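Local coordinates for Beta/gamma crystallin domain-containing protein 1 (Homo sapiens, PDB 3CW3) that possibly suppresses malignant melanoma, perhaps through interactions with the cytoskeleton, and is represented here by one betagamma-crystallin domain, at residues G1-Y6 with I16-D21; I22-S27 with E47-E52; L35-R40 with E60-L65; H54-E59 with G67-E72. All coordinates share one frame; numbering follows the deposited sequence.

Interaction 1: residues G1-Y6 with I16-D21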
loop_
_atom_site.group_PDB
_atom_site.type_symbol
_atom_site.label_atom_id
_atom_site.label_comp_id
_atom_site.label_asym_id
_atom_site.label_seq_id
_atom_site.Cartn_x
_atom_site.Cartn_y
_atom_site.Cartn_z
ATOM N N GLY A 1 5.680 7.663 13.606
ATOM C CA GLY A 1 6.346 7.048 12.430
ATOM C C GLY A 1 6.160 7.854 11.160
ATOM O O GLY A 1 5.579 8.940 11.176
ATOM N N LYS A 2 6.670 7.316 10.058
ATOM C CA LYS A 2 6.558 7.954 8.757
ATOM C C LYS A 2 6.688 6.919 7.646
ATOM O O LYS A 2 7.611 6.104 7.650
ATOM C CB LYS A 2 7.645 9.025 8.561
ATOM C CG LYS A 2 7.605 9.656 7.165
ATOM C CD LYS A 2 8.465 10.915 7.031
ATOM C CE LYS A 2 9.943 10.596 6.866
ATOM N NZ LYS A 2 10.760 11.837 6.682
ATOM N N VAL A 3 5.748 6.941 6.711
ATOM C CA VAL A 3 5.796 6.034 5.570
ATOM C C VAL A 3 5.604 6.899 4.332
ATOM O O VAL A 3 4.720 7.758 4.299
ATOM C CB VAL A 3 4.690 4.933 5.634
ATOM C CG1 VAL A 3 3.307 5.554 5.719
ATOM C CG2 VAL A 3 4.785 4.041 4.402
ATOM N N VAL A 4 6.461 6.712 3.334
ATOM C CA VAL A 4 6.356 7.491 2.111
ATOM C C VAL A 4 6.019 6.557 0.966
ATOM O O VAL A 4 6.477 5.409 0.927
ATOM C CB VAL A 4 7.671 8.260 1.788
ATOM C CG1 VAL A 4 8.054 9.146 2.968
ATOM C CG2 VAL A 4 8.791 7.290 1.460
ATOM N N ILE A 5 5.210 7.054 0.040
ATOM C CA ILE A 5 4.783 6.270 -1.101
ATOM C C ILE A 5 5.179 6.928 -2.413
ATOM O O ILE A 5 4.766 8.054 -2.706
ATOM C CB ILE A 5 3.247 6.084 -1.089
ATOM C CG1 ILE A 5 2.822 5.371 0.197
ATOM C CG2 ILE A 5 2.797 5.317 -2.327
ATOM C CD1 ILE A 5 1.325 5.276 0.391
ATOM N N TYR A 6 5.994 6.228 -3.192
ATOM C CA TYR A 6 6.399 6.733 -4.496
ATOM C C TYR A 6 5.415 6.147 -5.497
ATOM O O TYR A 6 5.449 4.952 -5.793
ATOM C CB TYR A 6 7.819 6.292 -4.836
ATOM C CG TYR A 6 8.853 6.839 -3.887
ATOM C CD1 TYR A 6 9.305 6.087 -2.802
ATOM C CD2 TYR A 6 9.364 8.124 -4.056
ATOM C CE1 TYR A 6 10.243 6.604 -1.909
ATOM C CE2 TYR A 6 10.297 8.650 -3.170
ATOM C CZ TYR A 6 10.731 7.888 -2.102
ATOM O OH TYR A 6 11.653 8.415 -1.227
ATOM N N ILE A 16 4.089 10.591 -1.676
ATOM C CA ILE A 16 3.091 11.021 -0.724
ATOM C C ILE A 16 3.720 10.685 0.618
ATOM O O ILE A 16 4.046 9.523 0.878
ATOM C CB ILE A 16 1.784 10.230 -0.904
ATOM C CG1 ILE A 16 1.233 10.468 -2.313
ATOM C CG2 ILE A 16 0.777 10.645 0.150
ATOM C CD1 ILE A 16 0.110 9.528 -2.711
ATOM N N GLU A 17 3.926 11.703 1.449
ATOM C CA GLU A 17 4.529 11.506 2.762
ATOM C C GLU A 17 3.434 11.399 3.812
ATOM O O GLU A 17 2.706 12.363 4.061
ATOM C CB GLU A 17 5.478 12.666 3.081
ATOM C CG GLU A 17 6.723 12.672 2.202
ATOM C CD GLU A 17 7.675 13.813 2.521
ATOM O OE1 GLU A 17 7.770 14.203 3.703
ATOM O OE2 GLU A 17 8.342 14.308 1.590
ATOM N N VAL A 18 3.311 10.220 4.417
ATOM C CA VAL A 18 2.278 9.985 5.424
ATOM C C VAL A 18 2.825 10.003 6.850
ATOM O O VAL A 18 3.677 9.191 7.211
ATOM C CB VAL A 18 1.573 8.635 5.172
ATOM C CG1 VAL A 18 0.409 8.455 6.147
ATOM C CG2 VAL A 18 1.082 8.570 3.724
ATOM N N PHE A 19 2.316 10.934 7.656
ATOM C CA PHE A 19 2.743 11.094 9.050
ATOM C C PHE A 19 1.644 10.716 10.042
ATOM O O PHE A 19 1.840 10.816 11.258
ATOM C CB PHE A 19 3.121 12.552 9.321
ATOM C CG PHE A 19 4.363 13.010 8.620
ATOM C CD1 PHE A 19 5.591 12.993 9.275
ATOM C CD2 PHE A 19 4.306 13.487 7.315
ATOM C CE1 PHE A 19 6.742 13.451 8.641
ATOM C CE2 PHE A 19 5.452 13.944 6.672
ATOM C CZ PHE A 19 6.672 13.928 7.335
ATOM N N SER A 20 0.490 10.296 9.541
ATOM C CA SER A 20 -0.605 9.962 10.443
ATOM C C SER A 20 -1.646 9.054 9.811
ATOM O O SER A 20 -1.571 8.731 8.625
ATOM C CB SER A 20 -1.288 11.251 10.894
ATOM O OG SER A 20 -1.727 11.982 9.760
ATOM N N ASP A 21 -2.619 8.650 10.624
ATOM C CA ASP A 21 -3.714 7.803 10.162
ATOM C C ASP A 21 -4.479 8.492 9.038
ATOM O O ASP A 21 -4.735 9.695 9.099
ATOM C CB ASP A 21 -4.717 7.543 11.289
ATOM C CG ASP A 21 -4.149 6.698 12.401
ATOM O OD1 ASP A 21 -3.731 5.558 12.124
ATOM O OD2 ASP A 21 -4.130 7.175 13.555
HETATM O O HOH W 1 4.206 10.839 12.532
#

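Interaction 2: residues I22-S27 with E47-E52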
loop_
_atom_site.group_PDB
_atom_site.type_symbol
_atom_site.label_atom_id
_atom_site.label_comp_id
_atom_site.label_asym_id
_atom_site.label_seq_id
_atom_site.Cartn_x
_atom_site.Cartn_y
_atom_site.Cartn_z
ATOM N N ILE A 22 -4.843 7.722 8.020
ATOM C CA ILE A 22 -5.652 8.240 6.927
ATOM C C ILE A 22 -6.787 7.219 6.809
ATOM O O ILE A 22 -6.575 6.098 6.337
ATOM C CB ILE A 22 -4.867 8.315 5.597
ATOM C CG1 ILE A 22 -3.663 9.257 5.741
ATOM C CG2 ILE A 22 -5.788 8.821 4.490
ATOM C CD1 ILE A 22 -4.039 10.730 5.925
ATOM N N GLN A 23 -7.981 7.602 7.257
ATOM C CA GLN A 23 -9.142 6.709 7.230
ATOM C C GLN A 23 -9.681 6.407 5.843
ATOM O O GLN A 23 -10.451 5.470 5.669
ATOM C CB GLN A 23 -10.285 7.280 8.071
ATOM C CG GLN A 23 -9.966 7.437 9.538
ATOM C CD GLN A 23 -11.184 7.841 10.342
ATOM O OE1 GLN A 23 -12.019 8.619 9.872
ATOM N NE2 GLN A 23 -11.285 7.325 11.567
ATOM N N ASP A 24 -9.305 7.212 4.860
ATOM C CA ASP A 24 -9.773 6.971 3.502
ATOM C C ASP A 24 -8.770 7.478 2.473
ATOM O O ASP A 24 -8.642 8.688 2.261
ATOM C CB ASP A 24 -11.132 7.642 3.277
ATOM C CG ASP A 24 -11.769 7.236 1.959
ATOM O OD1 ASP A 24 -11.050 6.696 1.092
ATOM O OD2 ASP A 24 -12.988 7.463 1.783
ATOM N N CYS A 25 -8.063 6.538 1.846
ATOM C CA CYS A 25 -7.067 6.837 0.813
ATOM C C CYS A 25 -7.607 6.384 -0.542
ATOM O O CYS A 25 -6.877 6.399 -1.534
ATOM C CB CYS A 25 -5.769 6.048 1.047
ATOM S SG CYS A 25 -5.043 6.113 2.676
ATOM N N SER A 26 -8.870 5.974 -0.584
ATOM C CA SER A 26 -9.448 5.455 -1.824
ATOM C C SER A 26 -9.497 6.413 -3.014
ATOM O O SER A 26 -9.584 5.966 -4.157
ATOM C CB SER A 26 -10.849 4.886 -1.564
ATOM O OG SER A 26 -11.785 5.905 -1.268
ATOM N N SER A 27 -9.437 7.717 -2.760
ATOM C CA SER A 27 -9.474 8.679 -3.853
ATOM C C SER A 27 -8.087 8.861 -4.463
ATOM O O SER A 27 -7.943 9.492 -5.508
ATOM C CB SER A 27 -9.991 10.031 -3.359
ATOM O OG SER A 27 -9.006 10.694 -2.587
ATOM N N GLU A 47 -7.294 -2.551 2.519
ATOM C CA GLU A 47 -7.953 -2.588 1.224
ATOM C C GLU A 47 -9.130 -1.615 1.148
ATOM O O GLU A 47 -9.413 -1.053 0.092
ATOM C CB GLU A 47 -8.440 -4.012 0.953
ATOM C CG GLU A 47 -9.454 -4.131 -0.165
ATOM C CD GLU A 47 -10.057 -5.520 -0.246
ATOM O OE1 GLU A 47 -10.289 -6.135 0.820
ATOM O OE2 GLU A 47 -10.311 -5.987 -1.372
ATOM N N GLN A 48 -9.811 -1.414 2.271
ATOM C CA GLN A 48 -10.970 -0.529 2.297
ATOM C C GLN A 48 -10.842 0.606 3.302
ATOM O O GLN A 48 -10.023 0.547 4.216
ATOM C CB GLN A 48 -12.227 -1.342 2.613
ATOM C CG GLN A 48 -12.352 -2.599 1.766
ATOM C CD GLN A 48 -13.655 -3.331 1.995
ATOM O OE1 GLN A 48 -14.035 -3.607 3.132
ATOM N NE2 GLN A 48 -14.345 -3.657 0.909
ATOM N N PRO A 49 -11.653 1.666 3.135
ATOM C CA PRO A 49 -11.614 2.806 4.052
ATOM C C PRO A 49 -11.980 2.381 5.471
ATOM O O PRO A 49 -12.574 1.325 5.680
ATOM C CB PRO A 49 -12.645 3.763 3.456
ATOM C CG PRO A 49 -12.571 3.469 1.991
ATOM C CD PRO A 49 -12.523 1.954 1.982
ATOM N N ASN A 50 -11.613 3.211 6.440
ATOM C CA ASN A 50 -11.904 2.950 7.840
ATOM C C ASN A 50 -11.271 1.675 8.390
ATOM O O ASN A 50 -11.827 1.018 9.274
ATOM C CB ASN A 50 -13.419 2.942 8.053
ATOM C CG ASN A 50 -14.051 4.273 7.677
ATOM O OD1 ASN A 50 -13.647 5.320 8.179
ATOM N ND2 ASN A 50 -15.031 4.237 6.786
ATOM N N PHE A 51 -10.105 1.336 7.850
ATOM C CA PHE A 51 -9.333 0.186 8.297
ATOM C C PHE A 51 -10.099 -1.134 8.282
ATOM O O PHE A 51 -10.136 -1.861 9.274
ATOM C CB PHE A 51 -8.794 0.499 9.698
ATOM C CG PHE A 51 -8.323 1.927 9.845
ATOM C CD1 PHE A 51 -9.003 2.823 10.670
ATOM C CD2 PHE A 51 -7.233 2.390 9.112
ATOM C CE1 PHE A 51 -8.610 4.157 10.759
ATOM C CE2 PHE A 51 -6.828 3.720 9.193
ATOM C CZ PHE A 51 -7.521 4.608 10.019
ATOM N N GLU A 52 -10.693 -1.444 7.134
ATOM C CA GLU A 52 -11.466 -2.668 6.961
ATOM C C GLU A 52 -10.944 -3.423 5.745
ATOM O O GLU A 52 -10.168 -2.877 4.960
ATOM C CB GLU A 52 -12.944 -2.333 6.733
ATOM C CG GLU A 52 -13.628 -1.606 7.877
ATOM C CD GLU A 52 -13.712 -2.451 9.130
ATOM O OE1 GLU A 52 -13.842 -3.687 9.008
ATOM O OE2 GLU A 52 -13.664 -1.881 10.238
#

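Interaction 3: residues L35-R40 with E60-L65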
loop_
_atom_site.group_PDB
_atom_site.type_symbol
_atom_site.label_atom_id
_atom_site.label_comp_id
_atom_site.label_asym_id
_atom_site.label_seq_id
_atom_site.Cartn_x
_atom_site.Cartn_y
_atom_site.Cartn_z
ATOM N N LEU A 35 6.249 2.042 -4.730
ATOM C CA LEU A 35 7.231 1.686 -3.722
ATOM C C LEU A 35 6.772 2.288 -2.400
ATOM O O LEU A 35 6.637 3.506 -2.281
ATOM C CB LEU A 35 8.609 2.237 -4.096
ATOM C CG LEU A 35 9.743 1.933 -3.113
ATOM C CD1 LEU A 35 9.989 0.428 -3.058
ATOM C CD2 LEU A 35 11.002 2.670 -3.550
ATOM N N ILE A 36 6.501 1.423 -1.430
ATOM C CA ILE A 36 6.077 1.854 -0.106
ATOM C C ILE A 36 7.329 1.786 0.754
ATOM O O ILE A 36 7.921 0.718 0.909
ATOM C CB ILE A 36 5.033 0.898 0.519
ATOM C CG1 ILE A 36 3.804 0.763 -0.388
ATOM C CG2 ILE A 36 4.640 1.406 1.898
ATOM C CD1 ILE A 36 3.064 2.058 -0.656
ATOM N N LYS A 37 7.736 2.921 1.308
ATOM C CA LYS A 37 8.927 2.954 2.136
ATOM C C LYS A 37 8.619 3.383 3.563
ATOM O O LYS A 37 8.391 4.568 3.832
ATOM C CB LYS A 37 9.966 3.902 1.524
ATOM C CG LYS A 37 11.274 3.978 2.305
ATOM C CD LYS A 37 12.288 4.881 1.608
ATOM C CE LYS A 37 13.573 5.000 2.417
ATOM N NZ LYS A 37 14.225 3.676 2.604
ATOM N N VAL A 38 8.590 2.419 4.478
ATOM C CA VAL A 38 8.355 2.749 5.874
ATOM C C VAL A 38 9.713 3.212 6.385
ATOM O O VAL A 38 10.644 2.415 6.519
ATOM C CB VAL A 38 7.871 1.523 6.695
ATOM C CG1 VAL A 38 7.871 1.857 8.185
ATOM C CG2 VAL A 38 6.463 1.129 6.265
ATOM N N VAL A 39 9.818 4.511 6.638
ATOM C CA VAL A 39 11.050 5.120 7.118
ATOM C C VAL A 39 11.250 4.813 8.595
ATOM O O VAL A 39 12.367 4.559 9.047
ATOM C CB VAL A 39 11.008 6.648 6.913
ATOM C CG1 VAL A 39 12.280 7.275 7.417
ATOM C CG2 VAL A 39 10.805 6.964 5.436
ATOM N N ARG A 40 10.157 4.852 9.346
ATOM C CA ARG A 40 10.200 4.550 10.766
ATOM C C ARG A 40 8.797 4.247 11.265
ATOM O O ARG A 40 7.803 4.710 10.690
ATOM C CB ARG A 40 10.808 5.717 11.553
ATOM C CG ARG A 40 10.180 7.058 11.264
ATOM C CD ARG A 40 10.789 8.161 12.119
ATOM N NE ARG A 40 10.124 9.432 11.860
ATOM C CZ ARG A 40 10.474 10.284 10.903
ATOM N NH1 ARG A 40 11.505 10.017 10.108
ATOM N NH2 ARG A 40 9.768 11.393 10.721
ATOM N N GLU A 60 9.532 -1.105 9.396
ATOM C CA GLU A 60 10.595 -0.402 8.687
ATOM C C GLU A 60 11.136 -1.177 7.487
ATOM O O GLU A 60 11.477 -2.357 7.590
ATOM C CB GLU A 60 11.734 -0.081 9.660
ATOM C CG GLU A 60 12.877 0.699 9.048
ATOM C CD GLU A 60 13.935 1.061 10.076
ATOM O OE1 GLU A 60 14.977 1.630 9.690
ATOM O OE2 GLU A 60 13.717 0.781 11.273
ATOM N N GLY A 61 11.209 -0.507 6.342
ATOM C CA GLY A 61 11.709 -1.159 5.148
ATOM C C GLY A 61 10.984 -0.743 3.888
ATOM O O GLY A 61 10.086 0.097 3.929
ATOM N N GLU A 62 11.372 -1.335 2.765
ATOM C CA GLU A 62 10.764 -1.018 1.478
ATOM C C GLU A 62 10.020 -2.191 0.874
ATOM O O GLU A 62 10.472 -3.336 0.947
ATOM C CB GLU A 62 11.831 -0.554 0.489
ATOM C CG GLU A 62 12.220 0.899 0.621
ATOM C CD GLU A 62 13.407 1.254 -0.253
ATOM O OE1 GLU A 62 13.511 0.697 -1.369
ATOM O OE2 GLU A 62 14.226 2.098 0.174
ATOM N N LEU A 63 8.876 -1.895 0.268
ATOM C CA LEU A 63 8.066 -2.919 -0.374
ATOM C C LEU A 63 7.520 -2.396 -1.691
ATOM O O LEU A 63 6.829 -1.377 -1.731
ATOM C CB LEU A 63 6.898 -3.332 0.527
ATOM C CG LEU A 63 5.925 -4.361 -0.071
ATOM C CD1 LEU A 63 6.630 -5.690 -0.292
ATOM C CD2 LEU A 63 4.751 -4.546 0.868
ATOM N N GLU A 64 7.845 -3.085 -2.776
ATOM C CA GLU A 64 7.339 -2.685 -4.076
ATOM C C GLU A 64 5.973 -3.344 -4.172
ATOM O O GLU A 64 5.871 -4.554 -4.370
ATOM C CB GLU A 64 8.256 -3.182 -5.193
ATOM C CG GLU A 64 7.820 -2.752 -6.580
ATOM C CD GLU A 64 8.853 -3.084 -7.640
ATOM O OE1 GLU A 64 9.965 -2.515 -7.588
ATOM O OE2 GLU A 64 8.553 -3.916 -8.522
ATOM N N LEU A 65 4.923 -2.548 -4.003
ATOM C CA LEU A 65 3.566 -3.068 -4.046
ATOM C C LEU A 65 2.967 -3.040 -5.439
ATOM O O LEU A 65 3.173 -2.097 -6.202
ATOM C CB LEU A 65 2.657 -2.276 -3.101
ATOM C CG LEU A 65 1.870 -3.088 -2.070
ATOM C CD1 LEU A 65 0.783 -2.212 -1.476
ATOM C CD2 LEU A 65 1.263 -4.318 -2.712
HETATM O O HOH W 2 14.492 3.307 7.782
#

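Interaction 4: residues H54-E59 with G67-E72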
loop_
_atom_site.group_PDB
_atom_site.type_symbol
_atom_site.label_atom_id
_atom_site.label_comp_id
_atom_site.label_asym_id
_atom_site.label_seq_id
_atom_site.Cartn_x
_atom_site.Cartn_y
_atom_site.Cartn_z
ATOM N N HIS A 54 -9.032 -6.634 3.558
ATOM C CA HIS A 54 -7.729 -7.271 3.658
ATOM C C HIS A 54 -6.721 -6.248 4.146
ATOM O O HIS A 54 -6.924 -5.038 3.997
ATOM C CB HIS A 54 -7.291 -7.849 2.308
ATOM C CG HIS A 54 -8.029 -9.093 1.920
ATOM N ND1 HIS A 54 -7.447 -10.108 1.191
ATOM C CD2 HIS A 54 -9.307 -9.479 2.147
ATOM C CE1 HIS A 54 -8.333 -11.065 0.985
ATOM N NE2 HIS A 54 -9.471 -10.708 1.555
ATOM N N SER A 55 -5.633 -6.727 4.734
ATOM C CA SER A 55 -4.628 -5.822 5.265
ATOM C C SER A 55 -3.200 -6.278 5.022
ATOM O O SER A 55 -2.929 -7.466 4.839
ATOM C CB SER A 55 -4.839 -5.661 6.764
ATOM O OG SER A 55 -4.720 -6.923 7.404
ATOM N N ILE A 56 -2.288 -5.316 5.025
ATOM C CA ILE A 56 -0.876 -5.605 4.849
ATOM C C ILE A 56 -0.130 -4.905 5.970
ATOM O O ILE A 56 -0.027 -3.677 5.985
ATOM C CB ILE A 56 -0.325 -5.073 3.513
ATOM C CG1 ILE A 56 -1.049 -5.733 2.338
ATOM C CG2 ILE A 56 1.173 -5.348 3.433
ATOM C CD1 ILE A 56 -0.576 -5.227 0.987
ATOM N N PRO A 57 0.382 -5.673 6.940
ATOM C CA PRO A 57 1.121 -5.070 8.050
ATOM C C PRO A 57 2.515 -4.714 7.551
ATOM O O PRO A 57 3.100 -5.450 6.753
ATOM C CB PRO A 57 1.130 -6.179 9.093
ATOM C CG PRO A 57 1.246 -7.414 8.241
ATOM C CD PRO A 57 0.280 -7.135 7.098
ATOM N N LEU A 58 3.043 -3.588 8.015
ATOM C CA LEU A 58 4.358 -3.145 7.581
ATOM C C LEU A 58 5.220 -2.579 8.696
ATOM O O LEU A 58 4.734 -1.869 9.575
ATOM C CB LEU A 58 4.218 -2.071 6.497
ATOM C CG LEU A 58 3.606 -2.481 5.158
ATOM C CD1 LEU A 58 3.419 -1.245 4.288
ATOM C CD2 LEU A 58 4.511 -3.492 4.477
ATOM N N GLU A 59 6.506 -2.910 8.645
ATOM C CA GLU A 59 7.476 -2.397 9.595
ATOM C C GLU A 59 8.547 -1.712 8.747
ATOM O O GLU A 59 8.471 -1.728 7.515
ATOM C CB GLU A 59 8.075 -3.528 10.438
ATOM C CG GLU A 59 7.040 -4.236 11.302
ATOM C CD GLU A 59 7.649 -5.222 12.280
ATOM O OE1 GLU A 59 8.717 -5.792 11.969
ATOM O OE2 GLU A 59 7.049 -5.439 13.354
ATOM N N GLY A 67 -0.214 -5.581 -7.994
ATOM C CA GLY A 67 -1.197 -6.646 -8.003
ATOM C C GLY A 67 -2.564 -6.259 -7.481
ATOM O O GLY A 67 -2.846 -5.082 -7.237
ATOM N N LEU A 68 -3.417 -7.265 -7.310
ATOM C CA LEU A 68 -4.770 -7.051 -6.812
ATOM C C LEU A 68 -4.918 -7.727 -5.452
ATOM O O LEU A 68 -4.296 -8.760 -5.192
ATOM C CB LEU A 68 -5.791 -7.633 -7.794
ATOM C CG LEU A 68 -5.697 -7.137 -9.243
ATOM C CD1 LEU A 68 -6.572 -8.005 -10.138
ATOM C CD2 LEU A 68 -6.118 -5.673 -9.319
ATOM N N TRP A 69 -5.747 -7.142 -4.593
ATOM C CA TRP A 69 -5.978 -7.684 -3.259
ATOM C C TRP A 69 -6.561 -9.096 -3.319
ATOM O O TRP A 69 -7.217 -9.470 -4.291
ATOM C CB TRP A 69 -6.926 -6.774 -2.469
ATOM C CG TRP A 69 -6.352 -5.426 -2.105
ATOM C CD1 TRP A 69 -6.456 -4.264 -2.821
ATOM C CD2 TRP A 69 -5.593 -5.105 -0.929
ATOM N NE1 TRP A 69 -5.811 -3.239 -2.162
ATOM C CE2 TRP A 69 -5.273 -3.728 -0.999
ATOM C CE3 TRP A 69 -5.152 -5.847 0.177
ATOM C CZ2 TRP A 69 -4.536 -3.077 -0.003
ATOM C CZ3 TRP A 69 -4.418 -5.201 1.168
ATOM C CH2 TRP A 69 -4.118 -3.828 1.071
ATOM N N GLY A 70 -6.317 -9.876 -2.273
ATOM C CA GLY A 70 -6.839 -11.227 -2.233
ATOM C C GLY A 70 -6.003 -12.234 -2.999
ATOM O O GLY A 70 -4.838 -11.988 -3.320
ATOM N N ILE A 71 -6.615 -13.371 -3.311
ATOM C CA ILE A 71 -5.928 -14.442 -4.012
ATOM C C ILE A 71 -6.521 -14.771 -5.381
ATOM O O ILE A 71 -7.733 -14.925 -5.524
ATOM C CB ILE A 71 -5.928 -15.727 -3.144
ATOM C CG1 ILE A 71 -5.135 -15.477 -1.857
ATOM C CG2 ILE A 71 -5.335 -16.905 -3.922
ATOM C CD1 ILE A 71 -3.690 -15.076 -2.095
ATOM N N GLU A 72 -5.653 -14.866 -6.384
ATOM C CA GLU A 72 -6.071 -15.223 -7.736
ATOM C C GLU A 72 -5.209 -16.425 -8.116
ATOM O O GLU A 72 -4.195 -16.286 -8.800
ATOM C CB GLU A 72 -5.832 -14.070 -8.717
ATOM C CG GLU A 72 -6.608 -14.244 -10.018
ATOM C CD GLU A 72 -6.331 -13.156 -11.042
ATOM O OE1 GLU A 72 -6.024 -12.010 -10.642
ATOM O OE2 GLU A 72 -6.444 -13.449 -12.255
#

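Interaction 1: residues G1-Y6 with I16-D21
Gly1 and Phe19 meet at the open end of the first hairpin of a betagamma-crystallin Greek key, in which strands 2-6 and 16-18 run antiparallel, their directions 164° apart. No direct bond joins Gly1 to Phe19; instead one water donates to both Gly1 O and Phe19 O, 2.7 Å from each. Lys2 comes next, its aliphatic chain running alongside the Phe19 side chain in the same direction. CG sits above one ring face, displaced toward the rim, and CD reaches 3.5 Å from Phe19 CE1; the bend about CG-CD (chi3 79°) then carries CE away from the ring. Val3 forms a hydrogen-bonded pair with Val18, gripped in both directions, and Val18 N to Val3 O is the shorter bond at 2.8 Å. With chi1 at 57°, Val3 CG1 stands between its own backbone N and carbonyl carbon and lies 3.6 Å from Val18 CB. Both valines also touch Trp43 of the second sheet, so this face is the one turned into the sandwich. Val4 faces the other way, in a non-hydrogen-bonded pair with Glu17, where Val4 CG1 packs 3.8 Å from Glu17 CG. Ile5 returns to the inner face and pairs with Ile16: Ile5 N donates to Ile16 O at 2.9 Å, and Ile16 N donates back to Ile5 O at 2.8 Å.

Interaction 2: residues I22-S27 with E47-E52
Gln23 and Phe51 are brought together by first torsions that set CG anti to the carbonyl carbon in both residues, with chi1 of -62° in Gln23 and -40° in Phe51. The glutamine chain then runs extended, and its CG comes 3.8 Å from both CE1 and CZ of the Phe51 ring. Backbone polarity adds to this contact: Asn50 N donates to Gln23 O over 2.7 Å, nearly straight at 173° and in the carbonyl plane. This is the single hydrogen bond between 22-27 and 47-52. Beside it, the Pro49 ring lies along the Asp24 side chain, Pro49 CG being 3.7 Å from Asp24 OD1. That oxygen is held by two donors of Ser26: the backbone N at 2.8 Å, which closes an Asx turn, and OG at 2.6 Å, met on the syn lone pair of OD1. The two bonds should restrict the rotation of the carboxylate where it borders the proline. Outside the pair, Ser91 OG bonds Gln48 O and Phe51 N, clasping 47-52. Phe51 falls at the second aromatic position of the betagamma-crystallin signature, and the bend around it is characteristic of the folded hairpin of this family.

Interaction 3: residues L35-R40 with E60-L65
Ile36 with Leu63 and Val38 with Gly61 form the hydrogen-bonded pairs of an antiparallel strand contact at one edge of the four-stranded sheet. Strand 61-66 belongs to the second Greek key yet pairs with strand 33-40 of the first, the strand exchange characteristic of betagamma-crystallin sandwiches. Four backbone bonds support the register; among them Ile36 N to Leu63 O measures 2.8 Å and Gly61 N to Val38 O 3.0 Å. The two faces differ sharply. On one, Ile36 and Val38 touch Leu58 of the opposing sheet, and Ile36 CG1 lies 4.2 Å from Leu65 CB. On the other, Lys37 and Glu62 form a non-hydrogen-bonded pair whose chains cross at an angle, CG to CG 3.6 Å. Lys37 is extended until chi4 (61°), where the last turn swings NZ to within 2.9 Å of Glu62 OE2, on the anti lone pair. Glu62 OE1 rests 3.9 Å from Leu35 CD2. Near the strand end, a water donates to both Val39 O and Glu60 OE1. Because Glu62 is exposed, solvent would probably screen this salt bridge, so the four backbone bonds and the apolar face probably contribute more to the pairing.

Interaction 4: residues H54-E59 with G67-E72
Ile56 and Trp69 make the close-fitting part of this contact. The isoleucine chain meets the six-membered ring of the indole obliquely: Ile56 CG1 lies 3.6 Å from Trp69 CZ3, while Ile56 CD1 reaches 3.8 Å from Trp69 CH2. CG1 stands anti to the carbonyl carbon (chi1 -61°) and the chain continues extended, which brings CD1 up to these ring carbons. Next to this, His54 CB sits 3.6 Å from Trp69 CE3, so side chains of two residues of 54-59 meet the same ring. The indole nitrogen points to a different part of the chain, where Trp69 NE1 donates to Val88 O. Trp69 follows the third strand of the second Greek key, and its indole bond to a backbone carbonyl may correspond to the tryptophan corner described for this betagamma-crystallin domain. Glu47, packed on the same indole, ties this region to the preceding hairpin. On the exposed side the contact is thinner and has little polar character: the imidazole of His54 borders the backbone of Gly70, with His54 CE1 3.6 Å from Gly70 CA. His54 ND1 and Gly70 N are 3.7 Å apart and not hydrogen-bonded, and no hydrogen bond of any kind joins 54-59 to 67-72. A glycerol, probably from the crystallisation liquor, lies about 4 Å from the Trp69 side chain at the nearest atoms; Gly67 O is also hydrogen-bonded to glycerol.

In the fold
Interactions 1 and 3 build one sheet: strands 2-6 and 33-40 are neighbours in it, with 16-18 and 61-66 outermost. Both rely on paired backbone bonds and have an apolar inner face, but interaction 3 adds a surface salt bridge. Their inner residues meet at Ile36, which packs on Val3 and Ile5. Interaction 1 is partly buried, and interactions 2, 3 and 4 lie at the surface; 2 joins two loops through one backbone bond, while 4 sets a loop against strand 55-58 with none, and indole packing takes over. Glu47 links them, bonded to His54 and packed on Trp69. Leu58 of segment 54-59 takes no part in interaction 4 but reaches Ile36 and Leu63 of interaction 3.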